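Local coordinates for flagellar regulatory protein C (Vibrio cholerae, PDB 4QHS), which hydrolyses ATP with a heptameric AAA+ domain and probably thereby activates sigma-54-dependent transcription of flagellar genes, at residues V214-L225 with L245-E256. Residues are numbered along the deposited sequence; the frame is centred on the assembly and turned at random.
Sequences VPSIAPNAITKL and LILSENGHIQSE
Lys-224 lays its aliphatic chain along the Gln-254 side chain, the two running in opposite directions: CE of Lys-224 lies 3.6 Å from OE1 of Gln-254. CG of Lys-224 stands anti to its own backbone N (chi1 -177°), and bends farther out at chi2 and chi3 bring CE within 3.4 Å of the backbone O of Gln-254. On the amide's other branch, NE2 of Gln-254 sits 3.8 Å from both CB of Ala-221 and CD2 of Leu-225, while Val-240 and Ala-244 of helix 233-247 also touch this side chain. OE1 of Gln-254 is buried with no polar partner in the model. Both segments belong to the AAA+ lid, a helical subdomain, and here, after helix 233-247, the chain reverses and runs alongside the first turns of helix 219-226. The CA atoms approach most closely at Ile-217 and Gly-251 (4.2 Å), and one weak hydrogen bond joins the two backbones, from N of Ala-218, the N-cap residue, to O of Gly-251 (3.0 Å, bent to 128° at the hydrogen). Next to it, CA of Asn-250 directs a nearly straight C-H...O contact (165°) at O of Pro-215. Farther along, Val-214 splits its methyls, CG1 over the Glu-249 methylenes and CG2 tightly on CD2 of Leu-245 (3.5 Å).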
loop_
_atom_site.group_PDB
_atom_site.type_symbol
_atom_site.label_atom_id
_atom_site.label_comp_id
_atom_site.label_asym_id
_atom_site.label_seq_id
_atom_site.Cartn_x
_atom_site.Cartn_y
_atom_site.Cartn_z
ATOM N N VAL A 214 58.938 16.302 -3.178
ATOM C CA VAL A 214 59.118 17.137 -4.352
ATOM C C VAL A 214 59.045 18.661 -4.121
ATOM O O VAL A 214 59.889 19.357 -4.681
ATOM C CB VAL A 214 58.108 16.742 -5.474
ATOM C CG1 VAL A 214 58.004 15.229 -5.572
ATOM C CG2 VAL A 214 56.740 17.347 -5.251
ATOM N N PRO A 215 58.119 19.170 -3.255
ATOM C CA PRO A 215 57.626 20.546 -3.373
ATOM C C PRO A 215 58.328 21.418 -4.390
ATOM O O PRO A 215 58.071 21.253 -5.587
ATOM C CB PRO A 215 57.831 21.093 -1.962
ATOM C CG PRO A 215 57.607 19.896 -1.076
ATOM C CD PRO A 215 57.702 18.646 -1.941
ATOM N N SER A 216 59.179 22.332 -3.920
ATOM C CA SER A 216 59.775 23.380 -4.757
ATOM C C SER A 216 58.749 23.922 -5.765
ATOM O O SER A 216 59.107 24.500 -6.799
ATOM C CB SER A 216 61.028 22.860 -5.473
ATOM O OG SER A 216 60.786 21.638 -6.155
ATOM N N ILE A 217 57.488 23.609 -5.481
ATOM C CA ILE A 217 56.389 23.928 -6.349
ATOM C C ILE A 217 56.354 25.407 -6.674
ATOM O O ILE A 217 56.141 26.233 -5.831
ATOM C CB ILE A 217 55.102 23.460 -5.716
ATOM C CG1 ILE A 217 53.946 24.305 -6.155
ATOM C CG2 ILE A 217 55.179 23.597 -4.249
ATOM C CD1 ILE A 217 53.186 24.785 -5.012
ATOM N N ALA A 218 56.590 25.713 -7.931
ATOM C CA ALA A 218 56.571 27.062 -8.413
ATOM C C ALA A 218 55.645 27.910 -7.585
ATOM O O ALA A 218 54.646 27.442 -7.093
ATOM C CB ALA A 218 56.159 27.092 -9.855
ATOM N N PRO A 219 55.998 29.175 -7.453
ATOM C CA PRO A 219 55.218 30.144 -6.715
ATOM C C PRO A 219 54.033 30.546 -7.524
ATOM O O PRO A 219 53.065 31.014 -6.992
ATOM C CB PRO A 219 56.158 31.329 -6.645
ATOM C CG PRO A 219 57.467 30.779 -6.864
ATOM C CD PRO A 219 57.286 29.733 -7.849
ATOM N N ASN A 220 54.130 30.375 -8.820
ATOM C CA ASN A 220 53.037 30.682 -9.693
ATOM C C ASN A 220 51.939 29.668 -9.509
ATOM O O ASN A 220 50.800 29.941 -9.801
ATOM C CB ASN A 220 53.514 30.673 -11.132
ATOM C CG ASN A 220 53.873 32.044 -11.625
ATOM O OD1 ASN A 220 53.971 32.977 -10.849
ATOM N ND2 ASN A 220 54.079 32.172 -12.919
ATOM N N ALA A 221 52.315 28.495 -9.025
ATOM C CA ALA A 221 51.381 27.438 -8.718
ATOM C C ALA A 221 50.732 27.730 -7.395
ATOM O O ALA A 221 49.567 27.511 -7.211
ATOM C CB ALA A 221 52.086 26.128 -8.662
ATOM N N ILE A 222 51.505 28.250 -6.473
ATOM C CA ILE A 222 50.971 28.606 -5.192
ATOM C C ILE A 222 49.885 29.637 -5.359
ATOM O O ILE A 222 48.834 29.564 -4.784
ATOM C CB ILE A 222 52.046 29.191 -4.331
ATOM C CG1 ILE A 222 53.118 28.155 -4.085
ATOM C CG2 ILE A 222 51.476 29.618 -3.045
ATOM C CD1 ILE A 222 52.920 27.426 -2.858
ATOM N N THR A 223 50.167 30.614 -6.176
ATOM C CA THR A 223 49.264 31.705 -6.346
ATOM C C THR A 223 47.997 31.154 -6.961
ATOM O O THR A 223 46.907 31.535 -6.619
ATOM C CB THR A 223 49.919 32.771 -7.245
ATOM O OG1 THR A 223 50.985 33.385 -6.537
ATOM C CG2 THR A 223 48.947 33.814 -7.644
ATOM N N LYS A 224 48.182 30.232 -7.884
ATOM C CA LYS A 224 47.084 29.586 -8.560
ATOM C C LYS A 224 46.265 28.830 -7.562
ATOM O O LYS A 224 45.071 28.885 -7.570
ATOM C CB LYS A 224 47.633 28.625 -9.571
ATOM C CG LYS A 224 46.619 27.939 -10.382
ATOM C CD LYS A 224 47.069 27.955 -11.786
ATOM C CE LYS A 224 46.709 26.715 -12.487
ATOM N NZ LYS A 224 47.613 26.485 -13.606
ATOM N N LEU A 225 46.941 28.128 -6.683
ATOM C CA LEU A 225 46.261 27.446 -5.577
ATOM C C LEU A 225 45.561 28.443 -4.624
ATOM O O LEU A 225 44.451 28.181 -4.158
ATOM C CB LEU A 225 47.250 26.578 -4.778
ATOM C CG LEU A 225 47.553 25.097 -5.088
ATOM C CD1 LEU A 225 46.385 24.349 -5.748
ATOM C CD2 LEU A 225 48.817 24.903 -5.873
ATOM N N LEU A 245 51.044 15.843 -8.384
ATOM C CA LEU A 245 52.163 14.950 -8.265
ATOM C C LEU A 245 52.216 13.947 -9.406
ATOM O O LEU A 245 53.266 13.579 -9.835
ATOM C CB LEU A 245 52.133 14.223 -6.942
ATOM C CG LEU A 245 52.471 15.031 -5.712
ATOM C CD1 LEU A 245 52.374 14.227 -4.450
ATOM C CD2 LEU A 245 53.846 15.542 -5.866
ATOM N N ILE A 246 51.073 13.516 -9.901
ATOM C CA ILE A 246 51.054 12.578 -11.002
ATOM C C ILE A 246 51.515 13.204 -12.312
ATOM O O ILE A 246 52.244 12.605 -13.056
ATOM C CB ILE A 246 49.675 11.926 -11.173
ATOM C CG1 ILE A 246 49.380 11.007 -10.002
ATOM C CG2 ILE A 246 49.626 11.125 -12.407
ATOM C CD1 ILE A 246 47.962 10.702 -9.828
ATOM N N LEU A 247 51.109 14.418 -12.589
ATOM C CA LEU A 247 51.538 15.052 -13.810
ATOM C C LEU A 247 53.031 15.326 -13.804
ATOM O O LEU A 247 53.617 15.532 -14.831
ATOM C CB LEU A 247 50.720 16.293 -14.076
ATOM C CG LEU A 247 49.264 15.965 -14.317
ATOM C CD1 LEU A 247 48.474 17.188 -14.382
ATOM C CD2 LEU A 247 49.135 15.251 -15.589
ATOM N N SER A 248 53.626 15.300 -12.623
ATOM C CA SER A 248 55.064 15.167 -12.435
ATOM C C SER A 248 55.592 15.900 -11.215
ATOM O O SER A 248 54.948 16.781 -10.688
ATOM C CB SER A 248 55.846 15.574 -13.672
ATOM O OG SER A 248 57.214 15.678 -13.356
ATOM N N GLU A 249 56.785 15.505 -10.790
ATOM C CA GLU A 249 57.396 16.006 -9.552
ATOM C C GLU A 249 58.005 17.421 -9.614
ATOM O O GLU A 249 58.753 17.741 -10.513
ATOM C CB GLU A 249 58.409 15.000 -9.030
ATOM C CG GLU A 249 57.795 13.759 -8.459
ATOM C CD GLU A 249 56.943 12.983 -9.438
ATOM O OE1 GLU A 249 56.138 12.190 -8.954
ATOM O OE2 GLU A 249 57.066 13.134 -10.664
ATOM N N ASN A 250 57.665 18.262 -8.648
ATOM C CA ASN A 250 58.033 19.674 -8.682
ATOM C C ASN A 250 56.952 20.502 -9.329
ATOM O O ASN A 250 57.072 20.877 -10.456
ATOM C CB ASN A 250 59.322 19.881 -9.449
ATOM C CG ASN A 250 59.779 21.314 -9.422
ATOM O OD1 ASN A 250 60.073 21.858 -8.372
ATOM N ND2 ASN A 250 59.825 21.935 -10.574
ATOM N N GLY A 251 55.891 20.773 -8.599
ATOM C CA GLY A 251 54.676 21.282 -9.179
ATOM C C GLY A 251 54.813 22.541 -9.993
ATOM O O GLY A 251 55.349 23.509 -9.520
ATOM N N HIS A 252 54.278 22.542 -11.205
ATOM C CA HIS A 252 54.381 23.737 -12.036
ATOM C C HIS A 252 53.011 24.305 -12.430
ATOM O O HIS A 252 52.607 25.383 -11.978
ATOM C CB HIS A 252 55.182 23.411 -13.288
ATOM C CG HIS A 252 56.060 24.528 -13.744
ATOM N ND1 HIS A 252 55.719 25.361 -14.788
ATOM C CD2 HIS A 252 57.264 24.955 -13.296
ATOM C CE1 HIS A 252 56.680 26.251 -14.967
ATOM N NE2 HIS A 252 57.629 26.025 -14.077
ATOM N N ILE A 253 52.328 23.580 -13.314
ATOM C CA ILE A 253 50.949 23.868 -13.683
ATOM C C ILE A 253 50.136 22.612 -13.362
ATOM O O ILE A 253 50.568 21.483 -13.615
ATOM C CB ILE A 253 50.794 24.275 -15.187
ATOM C CG1 ILE A 253 50.839 23.065 -16.144
ATOM C CG2 ILE A 253 51.861 25.265 -15.569
ATOM C CD1 ILE A 253 49.446 22.313 -16.402
ATOM N N GLN A 254 48.956 22.818 -12.792
ATOM C CA GLN A 254 48.120 21.722 -12.369
ATOM C C GLN A 254 46.631 22.129 -12.459
ATOM O O GLN A 254 46.307 23.313 -12.530
ATOM C CB GLN A 254 48.509 21.296 -10.969
ATOM C CG GLN A 254 47.684 21.959 -9.893
ATOM C CD GLN A 254 47.925 23.435 -9.802
ATOM O OE1 GLN A 254 46.999 24.236 -9.959
ATOM N NE2 GLN A 254 49.166 23.812 -9.517
ATOM N N SER A 255 45.733 21.143 -12.457
ATOM C CA SER A 255 44.435 21.318 -13.089
ATOM C C SER A 255 43.257 21.566 -12.158
ATOM O O SER A 255 43.169 20.998 -11.067
ATOM C CB SER A 255 44.130 20.087 -13.951
ATOM O OG SER A 255 45.164 19.855 -14.890
ATOM N N GLU A 256 42.342 22.417 -12.615
ATOM C CA GLU A 256 41.016 22.496 -12.006
ATOM C C GLU A 256 39.863 23.063 -12.869
ATOM O O GLU A 256 39.155 23.946 -12.396
ATOM C CB GLU A 256 41.119 23.318 -10.726
ATOM C CG GLU A 256 42.033 24.493 -10.843
ATOM C CD GLU A 256 42.620 24.891 -9.513
ATOM O OE1 GLU A 256 42.596 26.102 -9.215
ATOM O OE2 GLU A 256 43.110 23.997 -8.780
#